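Local coordinates for protein endo-b-1,4-glucanase (Nasutitermes takasagoensis, PDB 1KS8) that probably hydrolyses internal beta-1,4-glucosidic linkages of cellulose and related beta-glucans, as a family 9 glycoside hydrolase with an (alpha/alpha)6 fold, at residues A69-W74 / Y417-Q422; N287-P292 / P395-N400; K293-I298 / Q332-Y337; F312-A317 / R328-T333. All blocks are in the same frame, centred on the assembly; numbering follows the deposited sequence.

Contact 1 of 4, residues A69-W74 / Y417-Q422; sequences ATVLAW and YNAGFQ
Ala419 meets Val71 where two helices run side by side, their short segments only 13° from parallel and 8.4 Å apart at the axes. Its methyl CB lies 3.8 Å from Val71 CG1, and the same valine branch reaches past the methyl to the backbone, 3.6 Å from Ala419 C. Val71 can do this because CG1 stands opposite its own backbone N (chi1 175°), which carries that branch across the gap. Leu72 CD2 also reaches this residue, 4.0 Å from Ala419 CA. With Gly420 the helix presents bare backbone, and Val71 CG1 settles 3.7 Å from Gly420 N. Small residues of this kind probably allow helices 62-78 and 415-430, more than 300 residues apart in sequence, to pack closely within the (alpha/alpha)6 barrel of family 9 glycosidases, close to the centre of the molecule. Phe421 turns from this interface to pack on Ala308 of helix 303-319. One turn after Asn418, whose carbonyl O accepts the backbone N-H of Gln422, the glutamine side chain extends across Leu72 at a slant, and its NE2 comes within 3.6 Å of Leu72 CD2. That is a van der Waals contact; the buried amide finds its polar partners elsewhere, OE1 hydrogen-bonding to Ser12 OG and NE2 to Tyr83 OH, so the leucine methyl lies against an amide already anchored at both ends.

Contact 2 of 4, residues N287-P292 / P395-N400; sequences NQQKTP and PDQNDN
Thr291 donates its hydroxyl to Asp399, OG1 lying 2.7 Å from OD1. The hydroxyl meets the syn side of that oxygen, 21° out of the carboxylate plane, and it arrives there because OG1 sits between the backbone N and carbonyl carbon of its own residue (chi1 67°). The other carboxylate oxygen, Asp399 OD2, lies 3.2 Å from Pro292 CD, while Thr291 CA turns its hydrogen toward Gln397 O in a CA-H...O contact of 3.4 Å. Beyond these first contacts the carboxylate has further partners: OD1 is also hydrogen-bonded to Tyr337 OH and OD2 to the backbone N of Lys293, while Thr291 OG1 in turn is bonded to Leu295 N. With an alanine here, Thr291 OG1, Tyr337 OH and Lys293 N would probably lose the carboxylate that gathers them, weakening the tie between the loops. Behind the aspartate, Asp396 fixes the turn that presents it: its OD1 accepts Asn398 N at 2.8 Å and Asn400 N at 2.9 Å, from opposite faces of the carboxylate. Asp399 N closes the same turn on Asp396 O. An Asx turn overlaid on a type I beta turn thus shapes one surface loop, and Asp399 ties that loop to the other.

Contact 3 of 4, residues K293-I298 / Q332-Y337; sequences KGLLYI and QTQIDY
Lys293 touches the ring of Tyr337 at its edge, with CB near the ring plane and 3.9 Å from CE2; the extended chain then leads off to bond its NZ to Gly342 O. Gly294 follows with phi 101°, a backbone angle that suits glycine, and turns its carbonyl toward the helix. Gln334 NE2 donates to Gly294 O over 3.1 Å, nearly straight at 173° and with the oxygen lying in the amide plane. Leu295 comes down over the tyrosine: its CB stands 3.7 Å from the centroid of the Tyr337 ring, almost on the ring normal, in a CH-pi contact, and CD2 packs 3.8 Å from Tyr337 CE1. At Leu296 the backbone returns to Gln334, this time as donor, N to OE1 at 2.9 Å, while Leu296 CG lies 3.4 Å from the same oxygen. The bend of Gln334 at chi2 (-57°) folds its amide back toward the loop, where a further bond from NE2 to Thr333 OG1 steadies it. One buried amide thus satisfies a carbonyl and an N-H two residues apart. Bonds at both its ends should fix the flip of the group, pinning a loop that has no regular structure to helix 324-341.

Contact 4 of 4, residues F312-A317 / R328-T333; sequences FIMLEA and RQFAQT
Met314 lays its thioether against Phe330, with both SD and CE 3.5 Å from CD2. This is a Met-aromatic contact in which the sulfur approaches the ring obliquely, 4.7 Å from the centroid and 66° off the ring normal. The methionine chain gets there by staying extended beyond CG (chi2 -178°), passing Ala331, whose CB lies 4.1 Å from Met314 CB. Next along the helix, Leu315 CG packs 3.7 Å from Ala331 CB, and its CD2 branch slants across the aliphatic part of Arg328, 4.0 Å from CG. Ala331 thus packs against both Met314 and Leu315 where helices 303-319 and 324-341, consecutive in the chain, run antiparallel, the axes of the short segments 8.4 Å apart at closest approach and 160° between their directions. Shortening Met314 to an alanine is likely to open a gap beside Phe330 and remove the sulfur and methyl that pack against its CD2 side. Beyond the apolar patch, a water bridges the helices, donating to Leu315 O and accepting from Arg328 NE at 2.9 Å, in the guanidinium plane. Arg328 NH2 forms a salt bridge with Glu319, so the charge is placed at the margin: dispersion joins the helices within, while water and ion pairing serve the polar groups at the edge.

The centre of contact 1 lies about 5 Å from that of the chain, and the centres of contacts 3 and 4, also largely buried, stand 18 to 19 Å from it; contact 2 is the surface one, its centre at about 23 Å. Contacts 1 and 4 both pair helices mainly through apolar contacts, the first nearly parallel and the second antiparallel, and they meet where Trp74 packs on Phe312. Contacts 3 and 4 share helix 324-341, with Leu296 touching Phe330 and Met314. Contact 3 sets a loop on a helix through an amide and a ring, and contact 2 pairs two loops through a carboxylate; Tyr337 OH and Asp399 join them. Directed polar bonds thus gain weight beside packing where loops take part.

Contact 1 of 4, residues A69-W74 / Y417-Q422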
loop_
_atom_site.group_PDB
_atom_site.type_symbol
_atom_site.label_atom_id
_atom_site.label_comp_id
_atom_site.label_asym_id
_atom_site.label_seq_id
_atom_site.Cartn_x
_atom_site.Cartn_y
_atom_site.Cartn_z
ATOM N N ALA A 69 3.068 -1.375 -3.140
ATOM C CA ALA A 69 3.843 -2.432 -3.776
ATOM C C ALA A 69 4.953 -2.960 -2.873
ATOM O O ALA A 69 5.161 -4.166 -2.782
ATOM C CB ALA A 69 4.429 -1.927 -5.090
ATOM N N THR A 70 5.667 -2.061 -2.203
ATOM C CA THR A 70 6.751 -2.480 -1.321
ATOM C C THR A 70 6.242 -3.347 -0.177
ATOM O O THR A 70 6.804 -4.399 0.104
ATOM C CB THR A 70 7.496 -1.268 -0.720
ATOM O OG1 THR A 70 7.902 -0.396 -1.779
ATOM C CG2 THR A 70 8.738 -1.726 0.048
ATOM N N VAL A 71 5.178 -2.904 0.482
ATOM C CA VAL A 71 4.629 -3.652 1.605
ATOM C C VAL A 71 4.041 -4.998 1.173
ATOM O O VAL A 71 4.192 -6.000 1.877
ATOM C CB VAL A 71 3.585 -2.798 2.360
ATOM C CG1 VAL A 71 2.913 -3.619 3.452
ATOM C CG2 VAL A 71 4.282 -1.585 2.976
ATOM N N LEU A 72 3.385 -5.037 0.016
ATOM C CA LEU A 72 2.838 -6.301 -0.457
ATOM C C LEU A 72 3.987 -7.266 -0.761
ATOM O O LEU A 72 3.930 -8.437 -0.395
ATOM C CB LEU A 72 1.979 -6.096 -1.712
ATOM C CG LEU A 72 0.622 -5.410 -1.519
ATOM C CD1 LEU A 72 -0.096 -5.377 -2.857
ATOM C CD2 LEU A 72 -0.221 -6.157 -0.480
ATOM N N ALA A 73 5.032 -6.772 -1.420
ATOM C CA ALA A 73 6.180 -7.617 -1.749
ATOM C C ALA A 73 6.873 -8.083 -0.469
ATOM O O ALA A 73 7.301 -9.229 -0.362
ATOM C CB ALA A 73 7.163 -6.846 -2.632
ATOM N N TRP A 74 6.977 -7.182 0.501
ATOM C CA TRP A 74 7.611 -7.478 1.783
ATOM C C TRP A 74 6.932 -8.677 2.450
ATOM O O TRP A 74 7.599 -9.598 2.927
ATOM C CB TRP A 74 7.520 -6.232 2.665
ATOM C CG TRP A 74 8.291 -6.251 3.952
ATOM C CD1 TRP A 74 9.240 -7.152 4.344
ATOM C CD2 TRP A 74 8.208 -5.274 4.993
ATOM N NE1 TRP A 74 9.757 -6.791 5.569
ATOM C CE2 TRP A 74 9.139 -5.641 5.989
ATOM C CE3 TRP A 74 7.435 -4.120 5.180
ATOM C CZ2 TRP A 74 9.319 -4.893 7.158
ATOM C CZ3 TRP A 74 7.614 -3.376 6.343
ATOM C CH2 TRP A 74 8.549 -3.767 7.315
ATOM N N TYR A 417 -4.446 1.276 2.217
ATOM C CA TYR A 417 -5.164 0.788 3.396
ATOM C C TYR A 417 -5.043 -0.732 3.517
ATOM O O TYR A 417 -4.947 -1.270 4.616
ATOM C CB TYR A 417 -6.656 1.119 3.305
ATOM C CG TYR A 417 -7.067 2.513 3.719
ATOM C CD1 TYR A 417 -6.144 3.557 3.793
ATOM C CD2 TYR A 417 -8.407 2.799 3.980
ATOM C CE1 TYR A 417 -6.554 4.857 4.114
ATOM C CE2 TYR A 417 -8.826 4.085 4.299
ATOM C CZ TYR A 417 -7.900 5.108 4.362
ATOM O OH TYR A 417 -8.331 6.384 4.657
ATOM N N ASN A 418 -5.064 -1.420 2.380
ATOM C CA ASN A 418 -4.991 -2.878 2.380
ATOM C C ASN A 418 -3.609 -3.514 2.383
ATOM O O ASN A 418 -3.507 -4.727 2.557
ATOM C CB ASN A 418 -5.768 -3.448 1.187
ATOM C CG ASN A 418 -7.226 -3.697 1.504
ATOM O OD1 ASN A 418 -7.978 -2.768 1.797
ATOM N ND2 ASN A 418 -7.633 -4.962 1.450
ATOM N N ALA A 419 -2.553 -2.723 2.208
ATOM C CA ALA A 419 -1.199 -3.278 2.144
ATOM C C ALA A 419 -0.712 -3.954 3.420
ATOM O O ALA A 419 -0.427 -5.152 3.416
ATOM C CB ALA A 419 -0.209 -2.199 1.708
ATOM N N GLY A 420 -0.597 -3.192 4.503
ATOM C CA GLY A 420 -0.152 -3.774 5.760
ATOM C C GLY A 420 -1.097 -4.880 6.187
ATOM O O GLY A 420 -0.674 -5.936 6.656
ATOM N N PHE A 421 -2.389 -4.617 6.013
ATOM C CA PHE A 421 -3.465 -5.550 6.335
ATOM C C PHE A 421 -3.258 -6.889 5.624
ATOM O O PHE A 421 -3.258 -7.947 6.259
ATOM C CB PHE A 421 -4.793 -4.913 5.908
ATOM C CG PHE A 421 -5.996 -5.801 6.062
ATOM C CD1 PHE A 421 -6.434 -6.205 7.317
ATOM C CD2 PHE A 421 -6.731 -6.181 4.941
ATOM C CE1 PHE A 421 -7.593 -6.973 7.455
ATOM C CE2 PHE A 421 -7.887 -6.945 5.067
ATOM C CZ PHE A 421 -8.319 -7.341 6.326
ATOM N N GLN A 422 -3.064 -6.845 4.309
ATOM C CA GLN A 422 -2.873 -8.072 3.548
ATOM C C GLN A 422 -1.612 -8.823 3.962
ATOM O O GLN A 422 -1.626 -10.050 4.090
ATOM C CB GLN A 422 -2.832 -7.778 2.047
ATOM C CG GLN A 422 -2.829 -9.050 1.206
ATOM C CD GLN A 422 -3.011 -8.782 -0.271
ATOM O OE1 GLN A 422 -3.997 -8.174 -0.688
ATOM N NE2 GLN A 422 -2.060 -9.241 -1.075
#

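Contact 2 of 4, residues N287-P292 / P395-N400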
loop_
_atom_site.group_PDB
_atom_site.type_symbol
_atom_site.label_atom_id
_atom_site.label_comp_id
_atom_site.label_asym_id
_atom_site.label_seq_id
_atom_site.Cartn_x
_atom_site.Cartn_y
_atom_site.Cartn_z
ATOM N N ASN A 287 0.591 1.690 25.963
ATOM C CA ASN A 287 0.109 3.057 26.124
ATOM C C ASN A 287 -0.671 3.777 25.026
ATOM O O ASN A 287 -1.483 4.650 25.334
ATOM C CB ASN A 287 1.291 3.933 26.541
ATOM C CG ASN A 287 1.984 3.414 27.791
ATOM O OD1 ASN A 287 3.146 3.004 27.749
ATOM N ND2 ASN A 287 1.268 3.421 28.905
ATOM N N GLN A 288 -0.430 3.453 23.760
ATOM C CA GLN A 288 -1.150 4.126 22.674
ATOM C C GLN A 288 -2.657 4.115 22.918
ATOM O O GLN A 288 -3.214 3.111 23.369
ATOM C CB GLN A 288 -0.846 3.454 21.331
ATOM C CG GLN A 288 -1.710 3.963 20.171
ATOM C CD GLN A 288 -1.410 5.405 19.788
ATOM O OE1 GLN A 288 -2.314 6.168 19.438
ATOM N NE2 GLN A 288 -0.138 5.781 19.836
ATOM N N GLN A 289 -3.311 5.233 22.619
ATOM C CA GLN A 289 -4.751 5.336 22.803
ATOM C C GLN A 289 -5.460 4.216 22.058
ATOM O O GLN A 289 -5.101 3.882 20.926
ATOM C CB GLN A 289 -5.270 6.685 22.297
ATOM C CG GLN A 289 -6.788 6.805 22.370
ATOM C CD GLN A 289 -7.300 8.168 21.955
ATOM O OE1 GLN A 289 -8.488 8.334 21.665
ATOM N NE2 GLN A 289 -6.413 9.155 21.939
ATOM N N LYS A 290 -6.467 3.642 22.702
ATOM C CA LYS A 290 -7.243 2.562 22.110
ATOM C C LYS A 290 -8.721 2.848 22.314
ATOM O O LYS A 290 -9.093 3.607 23.207
ATOM C CB LYS A 290 -6.888 1.233 22.778
ATOM C CG LYS A 290 -5.422 0.856 22.652
ATOM C CD LYS A 290 -5.082 -0.366 23.484
ATOM C CE LYS A 290 -3.605 -0.712 23.359
ATOM N NZ LYS A 290 -2.728 0.379 23.881
ATOM N N THR A 291 -9.563 2.258 21.473
ATOM C CA THR A 291 -10.999 2.432 21.624
ATOM C C THR A 291 -11.376 1.527 22.795
ATOM O O THR A 291 -10.596 0.657 23.186
ATOM C CB THR A 291 -11.766 1.962 20.374
ATOM O OG1 THR A 291 -11.625 0.541 20.235
ATOM C CG2 THR A 291 -11.230 2.658 19.124
ATOM N N PRO A 292 -12.567 1.722 23.378
ATOM C CA PRO A 292 -12.972 0.876 24.504
ATOM C C PRO A 292 -12.934 -0.616 24.165
ATOM O O PRO A 292 -12.675 -1.452 25.032
ATOM C CB PRO A 292 -14.385 1.368 24.807
ATOM C CG PRO A 292 -14.293 2.827 24.483
ATOM C CD PRO A 292 -13.533 2.814 23.166
ATOM N N PRO A 395 -14.286 2.736 12.460
ATOM C CA PRO A 395 -15.046 3.428 13.504
ATOM C C PRO A 395 -14.283 4.586 14.129
ATOM O O PRO A 395 -13.089 4.772 13.875
ATOM C CB PRO A 395 -15.319 2.316 14.506
ATOM C CG PRO A 395 -14.030 1.553 14.468
ATOM C CD PRO A 395 -13.721 1.473 12.976
ATOM N N ASP A 396 -14.978 5.373 14.944
ATOM C CA ASP A 396 -14.325 6.488 15.610
ATOM C C ASP A 396 -13.650 5.994 16.885
ATOM O O ASP A 396 -13.609 4.789 17.150
ATOM C CB ASP A 396 -15.318 7.624 15.920
ATOM C CG ASP A 396 -16.403 7.227 16.910
ATOM O OD1 ASP A 396 -16.274 6.191 17.590
ATOM O OD2 ASP A 396 -17.392 7.980 17.017
ATOM N N GLN A 397 -13.119 6.923 17.671
ATOM C CA GLN A 397 -12.410 6.574 18.898
ATOM C C GLN A 397 -13.245 5.849 19.953
ATOM O O GLN A 397 -12.701 5.342 20.934
ATOM C CB GLN A 397 -11.782 7.830 19.505
ATOM C CG GLN A 397 -12.784 8.855 20.002
ATOM C CD GLN A 397 -12.111 10.112 20.517
ATOM O OE1 GLN A 397 -11.165 10.044 21.303
ATOM N NE2 GLN A 397 -12.599 11.268 20.082
ATOM N N ASN A 398 -14.558 5.797 19.752
ATOM C CA ASN A 398 -15.438 5.117 20.698
ATOM C C ASN A 398 -16.164 3.936 20.061
ATOM O O ASN A 398 -17.226 3.523 20.530
ATOM C CB ASN A 398 -16.453 6.101 21.285
ATOM C CG ASN A 398 -15.809 7.117 22.208
ATOM O OD1 ASN A 398 -15.132 6.751 23.168
ATOM N ND2 ASN A 398 -16.019 8.398 21.924
ATOM N N ASP A 399 -15.581 3.403 18.989
ATOM C CA ASP A 399 -16.136 2.253 18.272
ATOM C C ASP A 399 -17.481 2.515 17.595
ATOM O O ASP A 399 -18.220 1.576 17.297
ATOM C CB ASP A 399 -16.279 1.058 19.222
ATOM C CG ASP A 399 -14.966 0.664 19.871
ATOM O OD1 ASP A 399 -14.030 0.265 19.146
ATOM O OD2 ASP A 399 -14.869 0.751 21.113
ATOM N N ASN A 400 -17.798 3.782 17.353
ATOM C CA ASN A 400 -19.060 4.147 16.708
ATOM C C ASN A 400 -18.859 4.209 15.201
ATOM O O ASN A 400 -17.816 4.656 14.726
ATOM C CB ASN A 400 -19.543 5.498 17.236
ATOM C CG ASN A 400 -19.944 5.437 18.698
ATOM O OD1 ASN A 400 -19.914 6.445 19.403
ATOM N ND2 ASN A 400 -20.332 4.253 19.158
#

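Contact 3 of 4, residues K293-I298 / Q332-Y337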
loop_
_atom_site.group_PDB
_atom_site.type_symbol
_atom_site.label_atom_id
_atom_site.label_comp_id
_atom_site.label_asym_id
_atom_site.label_seq_id
_atom_site.Cartn_x
_atom_site.Cartn_y
_atom_site.Cartn_z
ATOM N N LYS A 293 -13.188 -0.945 22.901
ATOM C CA LYS A 293 -13.186 -2.339 22.477
ATOM C C LYS A 293 -11.814 -2.892 22.092
ATOM O O LYS A 293 -11.706 -4.024 21.622
ATOM C CB LYS A 293 -14.196 -2.542 21.342
ATOM C CG LYS A 293 -15.638 -2.377 21.824
ATOM C CD LYS A 293 -16.661 -2.648 20.736
ATOM C CE LYS A 293 -18.072 -2.534 21.296
ATOM N NZ LYS A 293 -19.123 -2.790 20.272
ATOM N N GLY A 294 -10.768 -2.092 22.285
ATOM C CA GLY A 294 -9.423 -2.572 22.012
ATOM C C GLY A 294 -8.688 -2.202 20.740
ATOM O O GLY A 294 -7.542 -2.616 20.563
ATOM N N LEU A 295 -9.314 -1.440 19.852
ATOM C CA LEU A 295 -8.645 -1.060 18.615
ATOM C C LEU A 295 -7.651 0.077 18.835
ATOM O O LEU A 295 -7.976 1.075 19.476
ATOM C CB LEU A 295 -9.674 -0.620 17.567
ATOM C CG LEU A 295 -9.107 -0.104 16.239
ATOM C CD1 LEU A 295 -8.538 -1.269 15.446
ATOM C CD2 LEU A 295 -10.201 0.599 15.442
ATOM N N LEU A 296 -6.436 -0.078 18.318
ATOM C CA LEU A 296 -5.441 0.985 18.427
ATOM C C LEU A 296 -6.014 2.184 17.681
ATOM O O LEU A 296 -6.425 2.053 16.530
ATOM C CB LEU A 296 -4.130 0.569 17.754
ATOM C CG LEU A 296 -3.222 -0.420 18.485
ATOM C CD1 LEU A 296 -2.135 -0.907 17.541
ATOM C CD2 LEU A 296 -2.608 0.257 19.703
ATOM N N TYR A 297 -6.061 3.346 18.323
ATOM C CA TYR A 297 -6.583 4.536 17.658
ATOM C C TYR A 297 -5.432 5.513 17.492
ATOM O O TYR A 297 -5.133 6.312 18.382
ATOM C CB TYR A 297 -7.719 5.168 18.467
ATOM C CG TYR A 297 -8.478 6.216 17.685
ATOM C CD1 TYR A 297 -8.110 7.562 17.735
ATOM C CD2 TYR A 297 -9.525 5.852 16.835
ATOM C CE1 TYR A 297 -8.765 8.516 16.955
ATOM C CE2 TYR A 297 -10.182 6.796 16.053
ATOM C CZ TYR A 297 -9.798 8.123 16.116
ATOM O OH TYR A 297 -10.441 9.049 15.325
ATOM N N ILE A 298 -4.791 5.432 16.332
ATOM C CA ILE A 298 -3.632 6.251 16.014
ATOM C C ILE A 298 -3.965 7.592 15.362
ATOM O O ILE A 298 -3.285 8.589 15.604
ATOM C CB ILE A 298 -2.667 5.425 15.131
ATOM C CG1 ILE A 298 -2.144 4.238 15.948
ATOM C CG2 ILE A 298 -1.522 6.288 14.631
ATOM C CD1 ILE A 298 -1.474 3.160 15.134
ATOM N N GLN A 332 -2.809 -10.034 16.171
ATOM C CA GLN A 332 -4.028 -10.749 15.814
ATOM C C GLN A 332 -5.282 -10.043 16.335
ATOM O O GLN A 332 -6.315 -10.041 15.664
ATOM C CB GLN A 332 -3.987 -12.187 16.347
ATOM C CG GLN A 332 -5.134 -13.051 15.834
ATOM C CD GLN A 332 -5.174 -14.436 16.459
ATOM O OE1 GLN A 332 -5.915 -15.309 16.006
ATOM N NE2 GLN A 332 -4.388 -14.640 17.509
ATOM N N THR A 333 -5.211 -9.443 17.521
ATOM C CA THR A 333 -6.392 -8.762 18.045
ATOM C C THR A 333 -6.783 -7.581 17.161
ATOM O O THR A 333 -7.964 -7.269 17.020
ATOM C CB THR A 333 -6.194 -8.235 19.490
ATOM O OG1 THR A 333 -5.207 -7.196 19.501
ATOM C CG2 THR A 333 -5.769 -9.364 20.418
ATOM N N GLN A 334 -5.794 -6.923 16.564
ATOM C CA GLN A 334 -6.076 -5.778 15.709
ATOM C C GLN A 334 -6.710 -6.228 14.403
ATOM O O GLN A 334 -7.695 -5.643 13.948
ATOM C CB GLN A 334 -4.791 -4.988 15.454
ATOM C CG GLN A 334 -4.176 -4.456 16.739
ATOM C CD GLN A 334 -5.144 -3.587 17.525
ATOM O OE1 GLN A 334 -5.498 -2.493 17.095
ATOM N NE2 GLN A 334 -5.586 -4.081 18.677
ATOM N N ILE A 335 -6.152 -7.272 13.800
ATOM C CA ILE A 335 -6.713 -7.796 12.567
ATOM C C ILE A 335 -8.114 -8.332 12.872
ATOM O O ILE A 335 -9.057 -8.095 12.119
ATOM C CB ILE A 335 -5.831 -8.926 11.988
ATOM C CG1 ILE A 335 -4.444 -8.373 11.637
ATOM C CG2 ILE A 335 -6.495 -9.541 10.763
ATOM C CD1 ILE A 335 -4.457 -7.202 10.662
ATOM N N ASP A 336 -8.254 -9.038 13.992
ATOM C CA ASP A 336 -9.551 -9.586 14.369
ATOM C C ASP A 336 -10.596 -8.504 14.621
ATOM O O ASP A 336 -11.789 -8.732 14.412
ATOM C CB ASP A 336 -9.416 -10.492 15.594
ATOM C CG ASP A 336 -8.772 -11.824 15.260
ATOM O OD1 ASP A 336 -8.541 -12.088 14.061
ATOM O OD2 ASP A 336 -8.499 -12.612 16.193
ATOM N N TYR A 337 -10.167 -7.332 15.079
ATOM C CA TYR A 337 -11.123 -6.258 15.289
ATOM C C TYR A 337 -11.668 -5.869 13.916
ATOM O O TYR A 337 -12.876 -5.717 13.739
ATOM C CB TYR A 337 -10.470 -5.045 15.961
ATOM C CG TYR A 337 -11.441 -3.909 16.204
ATOM C CD1 TYR A 337 -11.896 -3.117 15.148
ATOM C CD2 TYR A 337 -11.938 -3.650 17.484
ATOM C CE1 TYR A 337 -12.820 -2.099 15.358
ATOM C CE2 TYR A 337 -12.865 -2.633 17.704
ATOM C CZ TYR A 337 -13.302 -1.862 16.636
ATOM O OH TYR A 337 -14.225 -0.862 16.836
#

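Contact 4 of 4, residues F312-A317 / R328-T333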
loop_
_atom_site.group_PDB
_atom_site.type_symbol
_atom_site.label_atom_id
_atom_site.label_comp_id
_atom_site.label_asym_id
_atom_site.label_seq_id
_atom_site.Cartn_x
_atom_site.Cartn_y
_atom_site.Cartn_z
ATOM N N PHE A 312 1.309 -5.373 11.465
ATOM C CA PHE A 312 2.349 -5.956 10.629
ATOM C C PHE A 312 3.737 -5.706 11.208
ATOM O O PHE A 312 4.595 -6.584 11.161
ATOM C CB PHE A 312 2.292 -5.419 9.201
ATOM C CG PHE A 312 3.216 -6.143 8.270
ATOM C CD1 PHE A 312 3.057 -7.506 8.043
ATOM C CD2 PHE A 312 4.283 -5.484 7.669
ATOM C CE1 PHE A 312 3.947 -8.208 7.234
ATOM C CE2 PHE A 312 5.181 -6.179 6.858
ATOM C CZ PHE A 312 5.012 -7.541 6.643
ATOM N N ILE A 313 3.964 -4.511 11.748
ATOM C CA ILE A 313 5.257 -4.213 12.352
ATOM C C ILE A 313 5.478 -5.175 13.517
ATOM O O ILE A 313 6.587 -5.664 13.726
ATOM C CB ILE A 313 5.324 -2.748 12.856
ATOM C CG1 ILE A 313 5.426 -1.797 11.658
ATOM C CG2 ILE A 313 6.525 -2.555 13.784
ATOM C CD1 ILE A 313 6.678 -1.989 10.803
ATOM N N MET A 314 4.416 -5.460 14.263
ATOM C CA MET A 314 4.513 -6.376 15.395
ATOM C C MET A 314 4.853 -7.786 14.929
ATOM O O MET A 314 5.655 -8.480 15.557
ATOM C CB MET A 314 3.202 -6.398 16.178
ATOM C CG MET A 314 2.940 -5.124 16.954
ATOM S SD MET A 314 1.423 -5.228 17.911
ATOM C CE MET A 314 1.133 -3.495 18.247
ATOM N N LEU A 315 4.241 -8.211 13.827
ATOM C CA LEU A 315 4.500 -9.540 13.288
ATOM C C LEU A 315 5.941 -9.636 12.785
ATOM O O LEU A 315 6.590 -10.677 12.928
ATOM C CB LEU A 315 3.500 -9.849 12.170
ATOM C CG LEU A 315 2.084 -10.093 12.707
ATOM C CD1 LEU A 315 1.053 -9.941 11.596
ATOM C CD2 LEU A 315 2.014 -11.479 13.328
ATOM N N GLU A 316 6.447 -8.547 12.213
ATOM C CA GLU A 316 7.822 -8.526 11.723
ATOM C C GLU A 316 8.778 -8.542 12.911
ATOM O O GLU A 316 9.837 -9.172 12.863
ATOM C CB GLU A 316 8.065 -7.278 10.866
ATOM C CG GLU A 316 7.535 -7.399 9.445
ATOM C CD GLU A 316 8.436 -8.242 8.563
ATOM O OE1 GLU A 316 7.960 -8.754 7.528
ATOM O OE2 GLU A 316 9.630 -8.382 8.899
ATOM N N ALA A 317 8.399 -7.850 13.979
ATOM C CA ALA A 317 9.219 -7.795 15.185
ATOM C C ALA A 317 9.299 -9.179 15.821
ATOM O O ALA A 317 10.357 -9.589 16.306
ATOM C CB ALA A 317 8.632 -6.801 16.172
ATOM N N ARG A 328 2.640 -11.361 18.431
ATOM C CA ARG A 328 1.781 -12.011 17.449
ATOM C C ARG A 328 0.332 -12.001 17.916
ATOM O O ARG A 328 -0.585 -11.771 17.126
ATOM C CB ARG A 328 2.251 -13.448 17.215
ATOM C CG ARG A 328 3.526 -13.526 16.395
ATOM C CD ARG A 328 4.161 -14.906 16.442
ATOM N NE ARG A 328 5.306 -14.977 15.540
ATOM C CZ ARG A 328 6.237 -15.926 15.569
ATOM N NH1 ARG A 328 6.174 -16.904 16.464
ATOM N NH2 ARG A 328 7.232 -15.898 14.690
ATOM N N GLN A 329 0.126 -12.246 19.205
ATOM C CA GLN A 329 -1.218 -12.251 19.768
ATOM C C GLN A 329 -1.845 -10.865 19.652
ATOM O O GLN A 329 -2.998 -10.733 19.236
ATOM C CB GLN A 329 -1.176 -12.671 21.239
ATOM C CG GLN A 329 -2.536 -12.671 21.932
ATOM C CD GLN A 329 -3.417 -13.838 21.517
ATOM O OE1 GLN A 329 -4.578 -13.924 21.921
ATOM N NE2 GLN A 329 -2.869 -14.745 20.719
ATOM N N PHE A 330 -1.091 -9.829 20.010
ATOM C CA PHE A 330 -1.638 -8.483 19.936
ATOM C C PHE A 330 -1.953 -8.110 18.495
ATOM O O PHE A 330 -2.991 -7.513 18.214
ATOM C CB PHE A 330 -0.680 -7.448 20.526
ATOM C CG PHE A 330 -1.338 -6.125 20.797
ATOM C CD1 PHE A 330 -1.895 -5.852 22.043
ATOM C CD2 PHE A 330 -1.480 -5.187 19.781
ATOM C CE1 PHE A 330 -2.590 -4.663 22.269
ATOM C CE2 PHE A 330 -2.172 -3.998 19.996
ATOM C CZ PHE A 330 -2.729 -3.737 21.244
ATOM N N ALA A 331 -1.050 -8.448 17.581
ATOM C CA ALA A 331 -1.270 -8.155 16.171
ATOM C C ALA A 331 -2.580 -8.799 15.731
ATOM O O ALA A 331 -3.373 -8.189 15.016
ATOM C CB ALA A 331 -0.120 -8.692 15.340
ATOM N N GLN A 332 -2.809 -10.034 16.171
ATOM C CA GLN A 332 -4.028 -10.749 15.814
ATOM C C GLN A 332 -5.282 -10.043 16.335
ATOM O O GLN A 332 -6.315 -10.041 15.664
ATOM C CB GLN A 332 -3.987 -12.187 16.347
ATOM C CG GLN A 332 -5.134 -13.051 15.834
ATOM C CD GLN A 332 -5.174 -14.436 16.459
ATOM O OE1 GLN A 332 -5.915 -15.309 16.006
ATOM N NE2 GLN A 332 -4.388 -14.640 17.509
ATOM N N THR A 333 -5.211 -9.443 17.521
ATOM C CA THR A 333 -6.392 -8.762 18.045
ATOM C C THR A 333 -6.783 -7.581 17.161
ATOM O O THR A 333 -7.964 -7.269 17.020
ATOM C CB THR A 333 -6.194 -8.235 19.490
ATOM O OG1 THR A 333 -5.207 -7.196 19.501
ATOM C CG2 THR A 333 -5.769 -9.364 20.418
HETATM O O HOH W 1 5.526 -13.241 13.189
#